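Local atomic coordinates of putative fimbriae assembly chaperone (Salmonella typhimurium, PDB entry 2CO7), a protein that probably acts as a periplasmic chaperone in fimbrial assembly, holding pilus subunits in a folded, soluble form until they are handed on for fibre growth. Residues T19-H24 with D126-R131; D133-T138 with T161-N166. One frame throughout, in Å; residues are numbered along the deposited sequence.

Contact 1: T19-H24 with D126-R131; sequences TRVIYH and DKLIFR. With SO4 (sulfate ion), chain D.
R20 and K127 stand side by side in what is probably the subunit-binding cleft of this PapD-family chaperone, on a parallel strand pair whose segment axes lie 4.7 Å apart. Both extend over the same sheet face and both reach the backbone of a neighbouring protein chain, R20 NH1 by a salt bridge and K127 NZ by a hydrogen bond; this is consistent with the basic pair that holds a subunit's C-terminal carboxylate in this family. R20 bends at chi2 and chi3, and its NH1 gives a hydrogen bond to T19 OG1 (2.9 Å), while the extended K127 chain carries NZ to O2 of a sulfate ion, 2.9 Å away, probably from the crystallisation liquor. A water accepts from K127 N and donates to T19 O. Further along, V21 N to K127 O, I129 N to V21 O, Y23 N to I129 O and R131 N to Y23 O form a regular series, the last nearly straight at 175°.

Beyond R20 and K127 on the cleft face, I22 CD1 lies 3.9 Å from I129 CB, and I22 CG2 sits over the centre of the R131 guanidinium face, 3.9 Å from CZ. That guanidinium forms salt bridges with E90 and D208. On the other face, V21 CG1 meets L128 CD1 at 3.7 Å. The Y23 and F130 rings meet obliquely, planes 34° apart, with CD2 of Y23 3.6 Å from CD1 of F130. Y23 OH is hydrogen-bonded to R80 N, and its ring stands edge-to-face with F59. Strand 20-24 is outermost in the sheet within this chain; on its other side strand 116-131 pairs antiparallel with 91-100, while strands 30-35 and 73-80 cover the face of V21, L128 and F130.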
loop_
_atom_site.group_PDB
_atom_site.type_symbol
_atom_site.label_atom_id
_atom_site.label_comp_id
_atom_site.label_asym_id
_atom_site.label_seq_id
_atom_site.Cartn_x
_atom_site.Cartn_y
_atom_site.Cartn_z
ATOM N N THR B 19 -10.380 5.211 1.077
ATOM C CA THR B 19 -9.409 4.120 1.197
ATOM C C THR B 19 -9.833 2.898 0.355
ATOM O O THR B 19 -9.009 2.025 0.106
ATOM C CB THR B 19 -9.187 3.655 2.658
ATOM O OG1 THR B 19 -10.440 3.197 3.224
ATOM C CG2 THR B 19 -8.522 4.754 3.504
ATOM N N ARG B 20 -11.096 2.860 -0.075
ATOM C CA ARG B 20 -11.551 1.853 -1.035
ATOM C C ARG B 20 -12.593 2.482 -1.947
ATOM O O ARG B 20 -13.176 3.526 -1.608
ATOM C CB ARG B 20 -12.179 0.633 -0.312
ATOM C CG ARG B 20 -13.432 0.995 0.524
ATOM C CD ARG B 20 -13.149 1.033 2.049
ATOM N NE ARG B 20 -12.716 -0.308 2.499
ATOM C CZ ARG B 20 -11.463 -0.650 2.838
ATOM N NH1 ARG B 20 -10.482 0.266 2.907
ATOM N NH2 ARG B 20 -11.182 -1.910 3.148
ATOM N N VAL B 21 -12.869 1.830 -3.068
ATOM C CA VAL B 21 -13.904 2.268 -3.985
ATOM C C VAL B 21 -14.719 1.002 -4.219
ATOM O O VAL B 21 -14.165 -0.051 -4.632
ATOM C CB VAL B 21 -13.330 2.803 -5.352
ATOM C CG1 VAL B 21 -14.500 3.185 -6.273
ATOM C CG2 VAL B 21 -12.462 4.052 -5.172
ATOM N N ILE B 22 -16.020 1.066 -3.941
ATOM C CA ILE B 22 -16.886 -0.088 -4.234
ATOM C C ILE B 22 -17.563 0.203 -5.583
ATOM O O ILE B 22 -18.230 1.251 -5.757
ATOM C CB ILE B 22 -17.935 -0.346 -3.131
ATOM C CG1 ILE B 22 -17.242 -0.469 -1.755
ATOM C CG2 ILE B 22 -18.877 -1.588 -3.525
ATOM C CD1 ILE B 22 -16.123 -1.532 -1.685
ATOM N N TYR B 23 -17.378 -0.719 -6.516
ATOM C CA TYR B 23 -17.924 -0.585 -7.879
ATOM C C TYR B 23 -19.119 -1.489 -8.031
ATOM O O TYR B 23 -18.974 -2.705 -8.219
ATOM C CB TYR B 23 -16.831 -0.901 -8.932
ATOM C CG TYR B 23 -17.176 -0.401 -10.334
ATOM C CD1 TYR B 23 -16.477 0.671 -10.910
ATOM C CD2 TYR B 23 -18.188 -1.007 -11.081
ATOM C CE1 TYR B 23 -16.769 1.113 -12.204
ATOM C CE2 TYR B 23 -18.516 -0.544 -12.368
ATOM C CZ TYR B 23 -17.785 0.514 -12.925
ATOM O OH TYR B 23 -18.130 0.978 -14.195
ATOM N N HIS B 24 -20.309 -0.887 -7.961
ATOM C CA HIS B 24 -21.567 -1.623 -8.052
ATOM C C HIS B 24 -21.841 -1.901 -9.530
ATOM O O HIS B 24 -21.850 -0.977 -10.319
ATOM C CB HIS B 24 -22.693 -0.806 -7.427
ATOM C CG HIS B 24 -22.576 -0.658 -5.940
ATOM N ND1 HIS B 24 -21.790 0.305 -5.340
ATOM C CD2 HIS B 24 -23.164 -1.348 -4.930
ATOM C CE1 HIS B 24 -21.899 0.196 -4.022
ATOM N NE2 HIS B 24 -22.737 -0.788 -3.750
ATOM N N ASP B 126 -5.672 1.877 -3.643
ATOM C CA ASP B 126 -6.904 1.494 -2.915
ATOM C C ASP B 126 -7.462 0.233 -3.526
ATOM O O ASP B 126 -7.397 0.034 -4.742
ATOM C CB ASP B 126 -8.024 2.538 -3.104
ATOM C CG ASP B 126 -7.883 3.772 -2.225
ATOM O OD1 ASP B 126 -8.838 4.554 -2.301
ATOM O OD2 ASP B 126 -6.905 3.956 -1.481
ATOM N N LYS B 127 -8.092 -0.595 -2.693
ATOM C CA LYS B 127 -8.936 -1.648 -3.239
ATOM C C LYS B 127 -10.090 -1.056 -4.033
ATOM O O LYS B 127 -10.781 -0.120 -3.571
ATOM C CB LYS B 127 -9.459 -2.566 -2.126
ATOM C CG LYS B 127 -8.338 -3.232 -1.361
ATOM C CD LYS B 127 -8.850 -3.984 -0.130
ATOM C CE LYS B 127 -7.641 -4.595 0.613
ATOM N NZ LYS B 127 -7.993 -5.059 2.006
ATOM N N LEU B 128 -10.255 -1.610 -5.236
ATOM C CA LEU B 128 -11.395 -1.311 -6.096
ATOM C C LEU B 128 -12.181 -2.625 -6.200
ATOM O O LEU B 128 -11.766 -3.595 -6.878
ATOM C CB LEU B 128 -10.924 -0.840 -7.473
ATOM C CG LEU B 128 -12.018 -0.736 -8.541
ATOM C CD1 LEU B 128 -13.022 0.375 -8.085
ATOM C CD2 LEU B 128 -11.404 -0.356 -9.900
ATOM N N ILE B 129 -13.305 -2.658 -5.520
ATOM C CA ILE B 129 -14.017 -3.927 -5.312
ATOM C C ILE B 129 -15.236 -3.954 -6.177
ATOM O O ILE B 129 -16.175 -3.155 -5.974
ATOM C CB ILE B 129 -14.334 -4.213 -3.816
ATOM C CG1 ILE B 129 -13.032 -4.185 -2.967
ATOM C CG2 ILE B 129 -15.027 -5.602 -3.621
ATOM C CD1 ILE B 129 -13.247 -4.172 -1.395
ATOM N N PHE B 130 -15.225 -4.909 -7.120
ATOM C CA PHE B 130 -16.341 -5.055 -8.029
ATOM C C PHE B 130 -17.441 -5.946 -7.438
ATOM O O PHE B 130 -17.170 -7.086 -7.110
ATOM C CB PHE B 130 -15.868 -5.572 -9.395
ATOM C CG PHE B 130 -16.969 -5.657 -10.400
ATOM C CD1 PHE B 130 -17.401 -4.506 -11.071
ATOM C CD2 PHE B 130 -17.566 -6.886 -10.692
ATOM C CE1 PHE B 130 -18.460 -4.597 -12.064
ATOM C CE2 PHE B 130 -18.586 -6.992 -11.654
ATOM C CZ PHE B 130 -19.036 -5.838 -12.337
ATOM N N ARG B 131 -18.656 -5.420 -7.328
ATOM C CA ARG B 131 -19.785 -6.145 -6.732
ATOM C C ARG B 131 -20.901 -6.368 -7.779
ATOM O O ARG B 131 -21.652 -5.415 -8.169
ATOM C CB ARG B 131 -20.298 -5.395 -5.493
ATOM C CG ARG B 131 -21.368 -6.185 -4.688
ATOM C CD ARG B 131 -21.715 -5.480 -3.431
ATOM N NE ARG B 131 -20.519 -5.352 -2.575
ATOM C CZ ARG B 131 -20.417 -4.536 -1.539
ATOM N NH1 ARG B 131 -21.445 -3.748 -1.176
ATOM N NH2 ARG B 131 -19.280 -4.507 -0.862
HETATM S S SO4 D . -5.135 -6.364 4.144
HETATM O O1 SO4 D . -4.167 -5.660 5.004
HETATM O O2 SO4 D . -5.287 -5.645 2.886
HETATM O O3 SO4 D . -4.574 -7.699 3.949
HETATM O O4 SO4 D . -6.417 -6.579 4.838
HETATM O O HOH W 1 -8.176 -0.484 0.202
#

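Contact 2: D133-T138 with T161-N166; sequences DAVKGT and TPFYMN
F163 reaches across to the 133-138 backbone, its ring running antiparallel alongside the V135 side chain. With CG anti to the carbonyl carbon, chi1 of -63° sends the F163 ring toward the other segment with CZ and CE2 leading; chi2 of 94° sets only the ring's rotation about CB-CG, so that K136 O lies at its edge and T138 C over a face. K136 O is in the ring plane, 3.3 Å from F163 CZ, while T138 C is offset toward the rim, 3.7 Å from the same CZ. V135 CG1, placed anti to the backbone N by chi1 of 178°, approaches obliquely to 3.6 Å from F163 CE2. The same methyl also meets the P162 ring, 3.9 Å from CB, and so sits against proline and phenylalanine together.

Each segment is braced internally. T161 OG1 accepts from F163 N at 3.2 Å, an ST turn that holds the chain leading into the phenylalanine. K136 NZ donates to D133 O at 2.8 Å from above the carbonyl plane, folding the lysine back along its own loop. T138 is the N-cap of helix 139-142, whose P139 and V142 also touch F163. The arrangement belongs to the interdomain elbow of the two-domain, boomerang-shaped PapD-type chaperones, where the connection leaving the N-terminal immunoglobulin-like domain rests on a loop of the C-terminal one.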
loop_
_atom_site.group_PDB
_atom_site.type_symbol
_atom_site.label_atom_id
_atom_site.label_comp_id
_atom_site.label_asym_id
_atom_site.label_seq_id
_atom_site.Cartn_x
_atom_site.Cartn_y
_atom_site.Cartn_z
ATOM N N ASP B 133 -24.399 -7.338 -9.454
ATOM C CA ASP B 133 -25.706 -6.862 -9.017
ATOM C C ASP B 133 -26.454 -7.935 -8.205
ATOM O O ASP B 133 -27.221 -7.615 -7.295
ATOM C CB ASP B 133 -26.510 -6.408 -10.240
ATOM C CG ASP B 133 -27.629 -5.423 -9.889
ATOM O OD1 ASP B 133 -28.810 -5.733 -10.181
ATOM O OD2 ASP B 133 -27.328 -4.362 -9.306
ATOM N N ALA B 134 -26.199 -9.200 -8.504
ATOM C CA ALA B 134 -26.818 -10.310 -7.765
ATOM C C ALA B 134 -26.140 -10.635 -6.440
ATOM O O ALA B 134 -26.608 -11.512 -5.698
ATOM C CB ALA B 134 -26.916 -11.563 -8.649
ATOM N N VAL B 135 -25.054 -9.921 -6.122
ATOM C CA VAL B 135 -24.431 -10.029 -4.813
ATOM C C VAL B 135 -25.028 -8.935 -3.929
ATOM O O VAL B 135 -24.604 -7.784 -3.998
ATOM C CB VAL B 135 -22.883 -9.942 -4.906
ATOM C CG1 VAL B 135 -22.195 -10.003 -3.510
ATOM C CG2 VAL B 135 -22.356 -11.093 -5.785
ATOM N N LYS B 136 -25.999 -9.315 -3.097
ATOM C CA LYS B 136 -26.815 -8.320 -2.371
ATOM C C LYS B 136 -26.311 -7.993 -0.992
ATOM O O LYS B 136 -25.618 -8.779 -0.366
ATOM C CB LYS B 136 -28.268 -8.793 -2.283
ATOM C CG LYS B 136 -28.869 -9.206 -3.620
ATOM C CD LYS B 136 -29.070 -8.060 -4.573
ATOM C CE LYS B 136 -30.016 -8.488 -5.693
ATOM N NZ LYS B 136 -30.001 -7.556 -6.860
ATOM N N GLY B 137 -26.672 -6.805 -0.523
ATOM C CA GLY B 137 -26.239 -6.352 0.791
ATOM C C GLY B 137 -24.745 -6.044 0.835
ATOM O O GLY B 137 -24.113 -5.738 -0.190
ATOM N N THR B 138 -24.204 -6.119 2.045
ATOM C CA THR B 138 -22.818 -5.726 2.314
ATOM C C THR B 138 -22.083 -6.855 3.053
ATOM O O THR B 138 -22.734 -7.731 3.644
ATOM C CB THR B 138 -22.788 -4.475 3.209
ATOM O OG1 THR B 138 -23.341 -4.785 4.504
ATOM C CG2 THR B 138 -23.572 -3.348 2.582
ATOM N N THR B 161 -18.933 -16.583 2.228
ATOM C CA THR B 161 -19.765 -15.546 1.611
ATOM C C THR B 161 -19.167 -15.092 0.294
ATOM O O THR B 161 -17.987 -15.344 0.055
ATOM C CB THR B 161 -19.896 -14.273 2.546
ATOM O OG1 THR B 161 -18.758 -13.425 2.413
ATOM C CG2 THR B 161 -20.072 -14.665 4.016
ATOM N N PRO B 162 -19.977 -14.427 -0.561
ATOM C CA PRO B 162 -19.489 -13.829 -1.811
ATOM C C PRO B 162 -18.639 -12.574 -1.698
ATOM O O PRO B 162 -18.286 -12.024 -2.742
ATOM C CB PRO B 162 -20.777 -13.509 -2.589
ATOM C CG PRO B 162 -21.849 -13.396 -1.519
ATOM C CD PRO B 162 -21.442 -14.298 -0.399
ATOM N N PHE B 163 -18.259 -12.155 -0.482
ATOM C CA PHE B 163 -17.599 -10.861 -0.288
ATOM C C PHE B 163 -16.144 -10.989 0.060
ATOM O O PHE B 163 -15.775 -11.916 0.768
ATOM C CB PHE B 163 -18.258 -10.072 0.854
ATOM C CG PHE B 163 -19.694 -9.705 0.590
ATOM C CD1 PHE B 163 -20.725 -10.530 1.062
ATOM C CD2 PHE B 163 -20.023 -8.607 -0.181
ATOM C CE1 PHE B 163 -22.054 -10.220 0.811
ATOM C CE2 PHE B 163 -21.359 -8.272 -0.428
ATOM C CZ PHE B 163 -22.379 -9.094 0.066
ATOM N N TYR B 164 -15.323 -10.014 -0.360
ATOM C CA TYR B 164 -14.061 -9.819 0.337
ATOM C C TYR B 164 -14.327 -9.352 1.750
ATOM O O TYR B 164 -15.101 -8.418 1.960
ATOM C CB TYR B 164 -13.141 -8.793 -0.356
ATOM C CG TYR B 164 -12.657 -9.331 -1.668
ATOM C CD1 TYR B 164 -11.420 -9.951 -1.771
ATOM C CD2 TYR B 164 -13.477 -9.275 -2.800
ATOM C CE1 TYR B 164 -10.986 -10.482 -2.986
ATOM C CE2 TYR B 164 -13.039 -9.799 -4.038
ATOM C CZ TYR B 164 -11.816 -10.407 -4.108
ATOM O OH TYR B 164 -11.365 -10.909 -5.305
ATOM N N MET B 165 -13.611 -9.956 2.699
ATOM C CA MET B 165 -13.800 -9.667 4.124
ATOM C C MET B 165 -12.528 -8.977 4.613
ATOM O O MET B 165 -11.473 -9.593 4.767
ATOM C CB MET B 165 -14.068 -10.978 4.897
ATOM C CG MET B 165 -15.475 -11.522 4.704
ATOM S SD MET B 165 -16.694 -10.478 5.589
ATOM C CE MET B 165 -18.257 -11.180 5.020
ATOM N N ASN B 166 -12.628 -7.674 4.799
ATOM C CA ASN B 166 -11.474 -6.884 5.120
ATOM C C ASN B 166 -11.516 -6.715 6.619
ATOM O O ASN B 166 -12.210 -5.845 7.124
ATOM C CB ASN B 166 -11.560 -5.562 4.349
ATOM C CG ASN B 166 -11.490 -5.793 2.855
ATOM O OD1 ASN B 166 -10.463 -6.271 2.335
ATOM N ND2 ASN B 166 -12.592 -5.518 2.154
#

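Contact 1 is mostly buried sheet structure, held by a parallel backbone ladder and side chains on both faces; contact 2 is partly buried, joins two loops, and relies on one aromatic ring meeting aliphatic groups and peptide atoms. Contact 1 closes along the chain before contact 2 opens, yet their centres are only 12 Å apart and they touch. K127 NZ and N166 OD1, 2.8 Å apart, probably share a hydrogen bond, while R131 NE packs 3.7 Å from F163 CE2. Strand 116-131 thus supplies one partner of contact 1 and meets loop 161-166 of contact 2, joining the charged cleft to the domain junction.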